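Local coordinates for beta-agarase B (Zobellia galactanivorans, PDB 4ATF), which hydrolyses the beta-1,4 linkages of agarose at random points along the chain, with retention of anomeric configuration, giving mainly the tetramer, at residues W129-S132 with Q137-D140; H168-R173 with T249-E254; F201-R206 with L211-D216; M255-N260 with I299-P304. The protein carries 1 engineered substitution. One frame throughout, in Å; residues are numbered along the deposited sequence. Where two conformers were deposited one is given.

Contact 1: residues W129-S132 with Q137-D140. With GAL (beta-D-galactopyranose), chain E; AAL (3,6-anhydro-alpha-L-galactopyranose), chain B.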
# COMPACT_ATOMS: atom_id res chain seq x y z
N TRP A 129 -1.23 2.24 -0.66
CA TRP A 129 -1.68 2.64 0.68
C TRP A 129 -2.14 4.09 0.74
O TRP A 129 -1.92 4.87 -0.25
CB TRP A 129 -0.60 2.28 1.73
CG TRP A 129 0.79 2.77 1.50
CD1 TRP A 129 1.62 2.52 0.41
CD2 TRP A 129 1.55 3.57 2.41
NE1 TRP A 129 2.85 3.13 0.62
CE2 TRP A 129 2.83 3.77 1.84
CE3 TRP A 129 1.27 4.12 3.70
CZ2 TRP A 129 3.83 4.52 2.48
CZ3 TRP A 129 2.28 4.85 4.36
CH2 TRP A 129 3.56 5.05 3.74
N LEU A 130 -2.78 4.49 1.86
CA LEU A 130 -3.30 5.86 2.07
C LEU A 130 -2.64 6.39 3.33
O LEU A 130 -2.51 5.63 4.33
CB LEU A 130 -4.82 5.86 2.33
CG LEU A 130 -5.62 5.12 1.23
CD1 LEU A 130 -7.12 5.14 1.66
CD2 LEU A 130 -5.41 5.74 -0.18
N LEU A 131 -2.22 7.66 3.33
CA LEU A 131 -1.48 8.19 4.54
C LEU A 131 -1.89 9.64 4.74
O LEU A 131 -1.83 10.41 3.76
CB LEU A 131 0.05 8.11 4.31
CG LEU A 131 0.94 8.62 5.44
CD1 LEU A 131 0.72 7.68 6.63
CD2 LEU A 131 2.43 8.58 4.99
N SER A 132 -2.34 10.04 5.95
CA SER A 132 -2.69 11.43 6.18
C SER A 132 -1.46 12.36 6.04
O SER A 132 -0.32 11.92 6.21
CB SER A 132 -3.37 11.61 7.58
OG SER A 132 -2.41 11.29 8.61
N GLN A 137 -2.28 8.77 10.42
CA GLN A 137 -3.31 7.83 10.13
C GLN A 137 -3.02 7.21 8.72
O GLN A 137 -2.63 7.92 7.78
CB GLN A 137 -4.71 8.52 10.15
CG GLN A 137 -5.04 9.14 11.51
CD GLN A 137 -6.36 9.93 11.51
OE1 GLN A 137 -6.74 10.56 12.53
NE2 GLN A 137 -7.07 9.87 10.41
N GLU A 138 -3.18 5.89 8.60
CA GLU A 138 -2.74 5.12 7.43
C GLU A 138 -3.71 3.96 7.18
O GLU A 138 -4.21 3.37 8.16
CB GLU A 138 -1.32 4.52 7.69
CG GLU A 138 -0.72 3.78 6.44
CD GLU A 138 -1.15 2.26 6.33
OE1 GLU A 138 -1.66 1.69 7.33
OE2 GLU A 138 -0.97 1.59 5.24
N ILE A 139 -3.99 3.65 5.91
CA ILE A 139 -4.84 2.51 5.54
C ILE A 139 -4.09 1.76 4.43
O ILE A 139 -3.71 2.39 3.42
CB ILE A 139 -6.24 2.95 5.01
CG1 ILE A 139 -7.06 3.62 6.14
CG2 ILE A 139 -7.00 1.65 4.44
CD1 ILE A 139 -8.21 4.53 5.60
N ASP A 140 -3.78 0.47 4.65
CA ASP A 140 -3.20 -0.34 3.56
C ASP A 140 -4.24 -0.80 2.54
O ASP A 140 -5.36 -1.14 2.91
CB ASP A 140 -2.71 -1.65 4.09
CG ASP A 140 -1.64 -1.51 5.07
OD1 ASP A 140 -0.96 -0.46 5.22
OD2 ASP A 140 -1.54 -2.56 5.75
C1 GAL E . 2.57 0.25 6.39
C2 GAL E . 3.58 1.04 7.21
C3 GAL E . 4.17 2.29 6.54
C4 GAL E . 4.76 1.82 5.20
C5 GAL E . 3.68 1.01 4.41
C6 GAL E . 4.12 0.59 3.00
O2 GAL E . 2.85 1.48 8.32
O3 GAL E . 5.18 2.74 7.45
O4 GAL E . 5.84 0.97 5.48
O5 GAL E . 3.11 -0.10 5.12
O6 GAL E . 2.97 -0.05 2.44
C1 AAL B . 4.95 4.05 8.02
C2 AAL B . 6.01 4.28 9.12
C3 AAL B . 6.10 5.82 9.39
C4 AAL B . 6.35 6.69 8.21
C5 AAL B . 5.12 6.41 7.38
C6 AAL B . 4.04 6.70 8.46
O2 AAL B . 7.28 3.79 8.68
O3 AAL B . 4.75 6.33 9.69
O4 AAL B . 6.55 8.06 8.38
O5 AAL B . 5.01 5.04 6.90

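Contact 2: residues H168-R173 with T249-E254. With AAL (3,6-anhydro-alpha-L-galactopyranose), chain B; GAL (beta-D-galactopyranose), chain E; GAL (beta-D-galactopyranose), chain C.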
# COMPACT_ATOMS: atom_id res chain seq x y z
N HIS A 168 -4.34 -1.31 8.83
CA HIS A 168 -4.40 0.14 8.99
C HIS A 168 -3.52 0.46 10.20
O HIS A 168 -3.25 -0.44 11.03
CB HIS A 168 -5.88 0.60 9.19
CG HIS A 168 -6.37 0.42 10.60
ND1 HIS A 168 -6.87 -0.78 11.07
CD2 HIS A 168 -6.39 1.28 11.66
CE1 HIS A 168 -7.21 -0.64 12.34
NE2 HIS A 168 -6.93 0.59 12.72
N HIS A 169 -3.06 1.71 10.32
CA HIS A 169 -2.19 2.10 11.46
C HIS A 169 -2.66 3.43 11.98
O HIS A 169 -3.11 4.26 11.19
CB HIS A 169 -0.70 2.27 11.04
CG HIS A 169 -0.03 1.02 10.58
ND1 HIS A 169 0.96 0.41 11.31
CD2 HIS A 169 -0.17 0.29 9.43
CE1 HIS A 169 1.38 -0.68 10.66
NE2 HIS A 169 0.71 -0.78 9.53
N VAL A 170 -2.51 3.66 13.27
CA VAL A 170 -2.59 5.01 13.82
C VAL A 170 -1.28 5.22 14.54
O VAL A 170 -0.73 4.26 15.14
CB VAL A 170 -3.87 5.25 14.67
CG1 VAL A 170 -5.13 5.27 13.76
CG2 VAL A 170 -4.02 4.25 15.78
N PHE A 171 -0.73 6.43 14.47
CA PHE A 171 0.62 6.70 15.09
C PHE A 171 0.57 7.84 16.06
O PHE A 171 -0.28 8.74 15.93
CB PHE A 171 1.66 7.10 14.02
CG PHE A 171 1.85 6.09 12.93
CD1 PHE A 171 2.76 5.02 13.07
CD2 PHE A 171 1.10 6.21 11.76
CE1 PHE A 171 2.87 4.04 12.03
CE2 PHE A 171 1.21 5.28 10.70
CZ PHE A 171 2.10 4.19 10.83
N ILE A 172 1.49 7.83 17.04
CA ILE A 172 1.83 9.04 17.76
C ILE A 172 3.24 9.34 17.21
O ILE A 172 4.06 8.39 17.13
CB ILE A 172 1.82 8.84 19.30
CG1 ILE A 172 0.41 8.50 19.81
CG2 ILE A 172 2.49 10.09 20.04
CD1 ILE A 172 0.40 7.94 21.26
N ARG A 173 3.54 10.59 16.84
CA ARG A 173 4.80 10.85 16.14
C ARG A 173 6.01 11.06 17.05
O ARG A 173 7.07 10.58 16.69
CB ARG A 173 4.71 12.00 15.14
CG ARG A 173 3.63 11.88 14.06
CD ARG A 173 3.75 10.60 13.24
NE ARG A 173 5.09 10.32 12.75
CZ ARG A 173 5.35 9.30 11.92
NH1 ARG A 173 4.36 8.51 11.51
NH2 ARG A 173 6.59 9.05 11.52
N THR A 249 -10.60 10.46 17.38
CA THR A 249 -11.16 10.88 16.08
C THR A 249 -11.47 9.67 15.14
O THR A 249 -12.27 9.75 14.18
CB THR A 249 -10.17 11.82 15.32
OG1 THR A 249 -8.98 11.07 14.98
CG2 THR A 249 -9.81 13.04 16.18
N GLY A 250 -10.79 8.57 15.35
CA GLY A 250 -10.82 7.45 14.38
C GLY A 250 -10.01 7.83 13.14
O GLY A 250 -9.22 8.81 13.17
N LEU A 251 -10.25 7.10 12.05
CA LEU A 251 -9.57 7.39 10.75
C LEU A 251 -10.34 8.50 10.01
O LEU A 251 -11.12 8.25 9.10
CB LEU A 251 -9.44 6.10 9.92
CG LEU A 251 -8.53 4.99 10.56
CD1 LEU A 251 -8.71 3.65 9.83
CD2 LEU A 251 -7.08 5.42 10.50
N ASN A 252 -10.16 9.74 10.42
CA ASN A 252 -11.01 10.85 9.94
C ASN A 252 -10.25 11.76 8.98
O ASN A 252 -10.87 12.59 8.29
CB ASN A 252 -11.51 11.71 11.13
CG ASN A 252 -10.34 12.54 11.79
OD1 ASN A 252 -9.33 11.95 12.26
ND2 ASN A 252 -10.43 13.88 11.73
N LYS A 253 -8.91 11.68 8.96
CA LYS A 253 -8.17 12.72 8.21
C LYS A 253 -8.10 12.37 6.72
O LYS A 253 -7.90 11.19 6.36
CB LYS A 253 -6.73 12.84 8.77
CG LYS A 253 -6.70 13.38 10.26
CD LYS A 253 -5.31 13.35 10.86
CE LYS A 253 -5.42 13.95 12.28
NZ LYS A 253 -4.18 13.62 13.19
N GLU A 254 -8.23 13.37 5.84
CA GLU A 254 -8.04 13.11 4.38
C GLU A 254 -6.62 12.58 4.11
O GLU A 254 -5.65 12.85 4.92
CB GLU A 254 -8.38 14.39 3.56
CG GLU A 254 -7.32 15.48 3.70
CD GLU A 254 -7.70 16.78 3.04
OE1 GLU A 254 -8.71 16.83 2.26
OE2 GLU A 254 -6.99 17.77 3.32
C1 AAL B . 4.95 4.05 8.02
C2 AAL B . 6.01 4.28 9.12
C3 AAL B . 6.10 5.82 9.39
C4 AAL B . 6.35 6.69 8.21
C5 AAL B . 5.12 6.41 7.38
C6 AAL B . 4.04 6.70 8.46
O2 AAL B . 7.28 3.79 8.68
O3 AAL B . 4.75 6.33 9.69
O4 AAL B . 6.55 8.06 8.38
O5 AAL B . 5.01 5.04 6.90
C1 GAL E . 2.57 0.25 6.39
C2 GAL E . 3.58 1.04 7.21
C3 GAL E . 4.17 2.29 6.54
C4 GAL E . 4.76 1.82 5.20
C5 GAL E . 3.68 1.01 4.41
C6 GAL E . 4.12 0.59 3.00
O2 GAL E . 2.85 1.48 8.32
O3 GAL E . 5.18 2.74 7.45
O4 GAL E . 5.84 0.97 5.48
O5 GAL E . 3.11 -0.10 5.12
O6 GAL E . 2.97 -0.05 2.44
C1 GAL C . 7.88 8.51 8.20
C2 GAL C . 7.73 10.04 8.23
C3 GAL C . 9.11 10.73 8.24
C4 GAL C . 10.01 10.14 9.35
C5 GAL C . 10.03 8.60 9.27
C6 GAL C . 10.95 8.15 10.40
O2 GAL C . 6.90 10.55 7.16
O3 GAL C . 8.90 12.09 8.55
O4 GAL C . 9.38 10.40 10.60
O5 GAL C . 8.67 8.06 9.33
O6 GAL C . 11.03 6.80 10.12

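Contact 3: residues F201-R206 with L211-D216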
# COMPACT_ATOMS: atom_id res chain seq x y z
N PHE A 201 -7.34 -5.30 -5.69
CA PHE A 201 -7.32 -5.10 -4.26
C PHE A 201 -8.01 -3.76 -3.95
O PHE A 201 -7.55 -2.71 -4.42
CB PHE A 201 -5.84 -5.04 -3.79
CG PHE A 201 -5.04 -6.24 -4.19
CD1 PHE A 201 -5.11 -7.41 -3.43
CD2 PHE A 201 -4.25 -6.21 -5.33
CE1 PHE A 201 -4.36 -8.57 -3.78
CE2 PHE A 201 -3.47 -7.33 -5.75
CZ PHE A 201 -3.48 -8.54 -4.94
N GLY A 202 -9.06 -3.78 -3.12
CA GLY A 202 -9.81 -2.57 -2.87
C GLY A 202 -10.12 -2.42 -1.39
O GLY A 202 -10.04 -3.40 -0.59
N VAL A 203 -10.49 -1.19 -1.01
CA VAL A 203 -10.92 -0.91 0.34
C VAL A 203 -12.08 0.07 0.27
O VAL A 203 -12.03 1.06 -0.48
CB VAL A 203 -9.81 -0.28 1.20
CG1 VAL A 203 -9.58 1.19 0.79
CG2 VAL A 203 -10.16 -0.35 2.69
N TYR A 204 -13.15 -0.22 1.02
CA TYR A 204 -14.21 0.79 1.25
C TYR A 204 -13.89 1.41 2.61
O TYR A 204 -14.05 0.73 3.67
CB TYR A 204 -15.61 0.16 1.31
CG TYR A 204 -16.76 1.16 1.50
CD1 TYR A 204 -16.58 2.56 1.21
CD2 TYR A 204 -18.05 0.72 1.94
CE1 TYR A 204 -17.66 3.47 1.36
CE2 TYR A 204 -19.12 1.64 2.06
CZ TYR A 204 -18.89 2.98 1.78
OH TYR A 204 -19.94 3.83 1.94
N TRP A 205 -13.45 2.67 2.60
CA TRP A 205 -13.21 3.40 3.83
C TRP A 205 -14.53 4.18 4.00
O TRP A 205 -14.75 5.22 3.35
CB TRP A 205 -12.05 4.35 3.60
CG TRP A 205 -11.75 5.36 4.69
CD1 TRP A 205 -12.15 5.36 6.03
CD2 TRP A 205 -10.91 6.49 4.51
NE1 TRP A 205 -11.63 6.52 6.70
CE2 TRP A 205 -10.86 7.21 5.77
CE3 TRP A 205 -10.20 7.01 3.38
CZ2 TRP A 205 -10.12 8.40 5.94
CZ3 TRP A 205 -9.43 8.24 3.54
CH2 TRP A 205 -9.44 8.92 4.83
N ARG A 206 -15.41 3.64 4.86
CA ARG A 206 -16.81 4.14 4.92
C ARG A 206 -16.95 5.37 5.87
O ARG A 206 -17.65 6.36 5.55
CB ARG A 206 -17.77 3.02 5.35
CG ARG A 206 -19.29 3.41 5.31
CD ARG A 206 -20.08 2.24 5.97
NE ARG A 206 -20.03 2.27 7.44
CZ ARG A 206 -20.56 1.36 8.26
NH1 ARG A 206 -21.20 0.29 7.75
NH2 ARG A 206 -20.46 1.56 9.60
N LEU A 211 -13.92 -0.06 7.99
CA LEU A 211 -13.13 -0.38 6.74
C LEU A 211 -13.62 -1.73 6.25
O LEU A 211 -13.83 -2.62 7.05
CB LEU A 211 -11.61 -0.51 7.08
CG LEU A 211 -10.94 0.73 7.70
CD1 LEU A 211 -9.44 0.41 8.12
CD2 LEU A 211 -11.05 1.94 6.70
N GLU A 212 -13.78 -1.90 4.95
CA GLU A 212 -14.06 -3.22 4.35
C GLU A 212 -13.02 -3.46 3.28
O GLU A 212 -12.82 -2.58 2.45
CB GLU A 212 -15.44 -3.19 3.66
CG GLU A 212 -16.57 -3.02 4.71
CD GLU A 212 -17.89 -2.72 4.03
OE1 GLU A 212 -17.99 -2.68 2.76
OE2 GLU A 212 -18.84 -2.55 4.77
N TYR A 213 -12.39 -4.65 3.27
CA TYR A 213 -11.35 -4.99 2.28
C TYR A 213 -11.94 -5.97 1.28
O TYR A 213 -12.66 -6.91 1.69
CB TYR A 213 -10.12 -5.65 3.01
CG TYR A 213 -9.41 -4.70 3.95
CD1 TYR A 213 -9.85 -4.54 5.29
CD2 TYR A 213 -8.35 -3.93 3.49
CE1 TYR A 213 -9.20 -3.67 6.18
CE2 TYR A 213 -7.65 -3.04 4.39
CZ TYR A 213 -8.10 -2.92 5.72
OH TYR A 213 -7.44 -2.09 6.60
N TYR A 214 -11.59 -5.81 0.00
CA TYR A 214 -12.12 -6.60 -1.11
C TYR A 214 -10.98 -7.11 -1.97
O TYR A 214 -10.05 -6.34 -2.33
CB TYR A 214 -13.04 -5.72 -2.00
CG TYR A 214 -14.29 -5.29 -1.28
CD1 TYR A 214 -14.30 -4.13 -0.44
CD2 TYR A 214 -15.49 -6.04 -1.38
CE1 TYR A 214 -15.52 -3.73 0.27
CE2 TYR A 214 -16.66 -5.69 -0.69
CZ TYR A 214 -16.66 -4.56 0.13
OH TYR A 214 -17.89 -4.31 0.75
N ILE A 215 -11.02 -8.38 -2.33
CA ILE A 215 -10.04 -8.91 -3.31
C ILE A 215 -10.84 -9.57 -4.37
O ILE A 215 -11.71 -10.45 -4.07
CB ILE A 215 -9.03 -9.92 -2.68
CG1 ILE A 215 -8.16 -9.16 -1.64
CG2 ILE A 215 -8.12 -10.49 -3.75
CD1 ILE A 215 -7.27 -10.05 -0.73
N ASP A 216 -10.57 -9.16 -5.61
CA ASP A 216 -11.27 -9.74 -6.79
C ASP A 216 -12.77 -9.69 -6.64
O ASP A 216 -13.47 -10.63 -6.99
CB ASP A 216 -10.74 -11.16 -7.08
CG ASP A 216 -9.29 -11.12 -7.66
OD1 ASP A 216 -8.87 -10.04 -8.17
OD2 ASP A 216 -8.58 -12.18 -7.64
O HOH W 1 -21.03 -0.91 5.00

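Contact 4: residues M255-N260 with I299-P304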
# COMPACT_ATOMS: atom_id res chain seq x y z
N MET A 255 -6.45 11.76 3.03
CA MET A 255 -5.19 10.99 2.89
C MET A 255 -4.68 11.07 1.44
O MET A 255 -5.48 11.16 0.50
CB MET A 255 -5.41 9.52 3.26
CG MET A 255 -5.73 9.32 4.76
SD MET A 255 -5.76 7.60 5.20
CE MET A 255 -6.46 7.71 6.88
N ASP A 256 -3.34 11.07 1.31
CA ASP A 256 -2.63 10.89 0.06
C ASP A 256 -2.68 9.39 -0.35
O ASP A 256 -2.65 8.49 0.50
CB ASP A 256 -1.11 11.21 0.29
CG ASP A 256 -0.83 12.71 0.56
OD1 ASP A 256 -1.61 13.62 0.15
OD2 ASP A 256 0.22 13.01 1.18
N ILE A 257 -2.71 9.10 -1.65
CA ILE A 257 -2.62 7.74 -2.13
C ILE A 257 -1.16 7.53 -2.45
O ILE A 257 -0.55 8.38 -3.11
CB ILE A 257 -3.47 7.56 -3.41
CG1 ILE A 257 -4.96 7.91 -3.16
CG2 ILE A 257 -3.23 6.11 -3.99
CD1 ILE A 257 -5.79 7.93 -4.51
N ILE A 258 -0.55 6.46 -1.95
CA ILE A 258 0.91 6.24 -2.19
C ILE A 258 1.02 4.84 -2.84
O ILE A 258 0.34 3.90 -2.39
CB ILE A 258 1.70 6.30 -0.84
CG1 ILE A 258 1.43 7.66 -0.13
CG2 ILE A 258 3.19 5.97 -1.04
CD1 ILE A 258 2.22 7.86 1.18
N ILE A 259 1.85 4.72 -3.91
CA ILE A 259 2.16 3.42 -4.53
C ILE A 259 3.69 3.29 -4.50
O ILE A 259 4.38 4.17 -5.02
CB ILE A 259 1.61 3.37 -5.99
CG1 ILE A 259 0.09 3.65 -5.97
CG2 ILE A 259 2.00 1.98 -6.65
CD1 ILE A 259 -0.61 3.61 -7.36
N ASN A 260 4.24 2.20 -3.95
CA ASN A 260 5.67 2.07 -3.87
C ASN A 260 6.07 0.64 -3.69
O ASN A 260 5.22 -0.27 -3.67
CB ASN A 260 6.29 3.00 -2.75
CG ASN A 260 6.06 2.49 -1.30
OD1 ASN A 260 5.92 1.31 -1.06
ND2 ASN A 260 6.05 3.42 -0.34
N ILE A 299 -5.85 2.24 -11.04
CA ILE A 299 -6.35 2.52 -9.72
C ILE A 299 -7.60 3.37 -9.91
O ILE A 299 -7.58 4.41 -10.62
CB ILE A 299 -5.28 3.15 -8.79
CG1 ILE A 299 -5.87 3.31 -7.34
CG2 ILE A 299 -4.73 4.45 -9.38
CD1 ILE A 299 -4.77 3.60 -6.29
N ARG A 300 -8.73 2.88 -9.36
CA ARG A 300 -10.00 3.53 -9.61
C ARG A 300 -10.58 3.90 -8.24
O ARG A 300 -10.39 3.17 -7.24
CB ARG A 300 -10.92 2.62 -10.45
CG ARG A 300 -11.43 1.32 -9.73
CD ARG A 300 -12.09 0.42 -10.84
NE ARG A 300 -12.70 -0.77 -10.20
CZ ARG A 300 -13.99 -1.12 -10.34
NH1 ARG A 300 -14.83 -0.45 -11.16
NH2 ARG A 300 -14.45 -2.22 -9.71
N ILE A 301 -11.25 5.04 -8.21
CA ILE A 301 -11.70 5.68 -6.99
C ILE A 301 -13.16 6.12 -7.20
O ILE A 301 -13.48 6.77 -8.21
CB ILE A 301 -10.85 6.96 -6.71
CG1 ILE A 301 -9.36 6.57 -6.45
CG2 ILE A 301 -11.49 7.75 -5.57
CD1 ILE A 301 -8.28 7.58 -7.02
N TYR A 302 -14.06 5.75 -6.28
CA TYR A 302 -15.49 6.08 -6.41
C TYR A 302 -16.02 6.67 -5.11
O TYR A 302 -15.57 6.30 -4.01
CB TYR A 302 -16.34 4.82 -6.73
CG TYR A 302 -16.05 4.21 -8.06
CD1 TYR A 302 -14.92 3.39 -8.26
CD2 TYR A 302 -16.91 4.45 -9.14
CE1 TYR A 302 -14.65 2.85 -9.49
CE2 TYR A 302 -16.64 3.89 -10.42
CZ TYR A 302 -15.52 3.07 -10.56
OH TYR A 302 -15.26 2.51 -11.80
N LYS A 303 -16.99 7.58 -5.23
CA LYS A 303 -17.68 8.17 -4.05
C LYS A 303 -19.15 7.82 -4.15
O LYS A 303 -19.70 7.81 -5.26
CB LYS A 303 -17.46 9.73 -4.02
CG LYS A 303 -15.88 10.05 -3.77
CD LYS A 303 -15.60 11.20 -2.77
CE LYS A 303 -16.02 10.78 -1.47
NZ LYS A 303 -15.26 11.22 -0.34
N PRO A 304 -19.80 7.50 -3.03
CA PRO A 304 -21.26 7.22 -3.09
C PRO A 304 -22.06 8.52 -3.17
O PRO A 304 -21.80 9.44 -2.35
CB PRO A 304 -21.53 6.51 -1.78
CG PRO A 304 -20.42 6.97 -0.82
CD PRO A 304 -19.22 7.38 -1.68

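Contact 1: residues W129-S132 with Q137-D140
Trp-129 sets the edge of its indole against Glu-138, where antiparallel strands 129-132 and 137-140 form a hairpin in the floor of the agarose-binding cleft. Its CB lies 3.5 Å from Ile-139 O. A first torsion of 53° puts CG between the backbone N and the carbonyl carbon, which swings the ring out beneath the chain E galactose. CD1 then meets O6 of that galactose at 3.5 Å, and C5 of the sugar sits 3.7 Å above the ring plane, over its centre. On the benzene side CE3 touches Glu-138 CG at 3.4 Å, in one of two conformers modelled for the glutamate. At the far tip CH2 reaches O5 of the anhydrogalactose, 3.5 Å away. Leu-131 stands on the same face of the sheet as Trp-129. On the opposite face Leu-130 packs against Ile-139. The backbones are joined by reciprocal bonds between Leu-130 and Ile-139 and by Ser-132 N to Gln-137 O, while Ser-132 OG, bonded also to Asp-134, accepts a hydrogen bond from Gln-137 N. Glu-138 is the nucleophile by similarity, and Asp-140 OD1 lies 3.8 Å from C1 of the chain E galactose. The chemistry divides accordingly: an aromatic platform receives the carbon face of a galactose, while the adjacent strand brings acidic residues to the same sugar, consistent with their place in the GH16 catalytic signature.

Contact 2: residues H168-R173 with T249-E254
Strand 168-172 passes an irregular segment, 249-254, without backbone hydrogen bonds between them, the closest CA atoms, of Val-170 and Leu-251, being 8.0 Å apart. Leu-251, at the centre of an inverse gamma turn, bridges this distance with its two methyls. Leu-251 CD2 meets Val-170 CG1 at 3.8 Å, and in the conformer given for His-168 the other methyl, Leu-251 CD1, lies equally close to His-168 CD2. His-169, Phe-171 and, just beyond, Arg-173 face the substrate instead. O2 of the chain E galactose lies 3.3 Å above the centre of the His-169 ring, whose ND1 is hydrogen-bonded to Asp-178. A leucine in place of His-169 would probably leave Asp-178 without its imidazole partner and take away the flat face on which that hydroxyl rests. Arg-173, bent at chi2 and chi3, curls back so that NH1 lies over the rim of the Phe-171 ring; Arg-173 NH1 gives anhydrogalactose (AAL) O3 a nearly straight bond of 2.9 Å (174°), whereas NH2 makes only weak bonds to O4 of that sugar and to the chain C galactose. Within the sheet, strand 164-172 runs between 137-145 and 177-179, and Leu-251 fills in behind it against Leu-211 of strand 210-215.

Contact 3: residues F201-R206 with L211-D216
Trp-205 and Leu-211 lie side by side on the densely packed face of the hairpin formed by strands 201-206 and 211-215, with Trp-205 CD1 meeting Leu-211 CD2 at 3.7 Å. Along the same face Phe-201 CD1 meets Ile-215 CG1 at 3.9 Å. Between these pairs, in the conformer given, Val-203 CG2 stands over the Tyr-213 ring, offset toward the rim, 4.3 Å from its centroid, a CH-pi contact. Strands 137-145 and 164-172 pack against these side chains; Tyr-213 OH is bonded to Ser-167 O and Trp-205 NE1 to Leu-251 O. Paired backbone bonds link Gly-202 with Tyr-214 and Tyr-204 with Glu-212.

The other face is mixed; toward Glu-212 and Arg-206 it opens to water. Tyr-204 and Glu-212 point the same way, and OE1 lies in the plane of the tyrosine ring at its edge, 3.5 Å from CD2. Tyr-214 OH donates to Glu-212 OE1 over 2.6 Å, approaching from above the carboxylate plane. The second oxygen, OE2, takes a 2.7 Å bond from a water that accepts one from Arg-206 NH1. With an alanine at Glu-212, the Tyr-214 hydroxyl would probably lose its acceptor and the water its acceptor on strand 211-215. Because Arg-206 NH1 and Glu-212 OE2 are 4.7 Å apart, the opposite charges are probably coupled through the bridging water, while the face of Val-203, Trp-205 and Leu-211 is packed mainly by apolar contact.

Contact 4: residues M255-N260 with I299-P304
Between the two layers of the GH16 jelly-roll beta-sandwich, Ile-257 and Ile-259 of the cleft-bearing layer meet Ile-299 and Ile-301 of the outer one. Strands 255-260 and 299-304 run nearly antiparallel, at 163°, but their axes come no closer than 11.2 Å. That separation excludes backbone pairing, and isoleucine branches span it.

Alternation along each strand gives the intervening residues different surroundings. Ile-258 faces away from the outer strand and packs on Trp-129 in the cleft floor, while Asp-256 is salt-bridged to Arg-106 and hydrogen-bonded to the substrate-binding His-60. Leu-130 lies against Ile-257 and extends the apolar filling along the inner layer. On strand 299-304, Arg-300 forms a salt bridge with Glu-114, on the side of the strand turned from the isoleucines.

Within the interface Ile-257 divides its work between two partners. Its CG1 branch extends straight at Ile-301, so that the CD1 methyls of Ile-257 and Ile-301 meet tip to tip at 3.6 Å. Its other branch lies beside Ile-299, with Ile-257 CG2 3.7 Å from Ile-299 CD1, the two side chains sliding past each other in opposite directions. Ile-299 can reach that position because its CG1 is anti to the backbone N (chi1 -175°), sending the long branch inward. The same methyl has a second, looser neighbour across the interface: Ile-299 CD1 lies 4.3 Å from Ile-259 CD1.

The four contacts illustrate how a beta-sandwich glycosidase ties a substrate cleft to its core. Along the chain contact 1 closes first; contact 3 then lies nested within the loop closed by contact 2, and contact 4 follows. Contacts 1 and 2 have centres about 8 Å apart, share the agaro-oligosaccharide and meet through neighbouring strands 137-145 and 164-172. Contact 4 lies about 10 Å from contact 1, centre to centre, joined to it by strand 255-262, which pairs with 125-132. Contact 3, about 13 Å from contact 1 between centres, backs the same layer: Trp-205 packs on Ile-139 and Met-255. Sugar-binding strands are therefore continuous with the buried packing behind them.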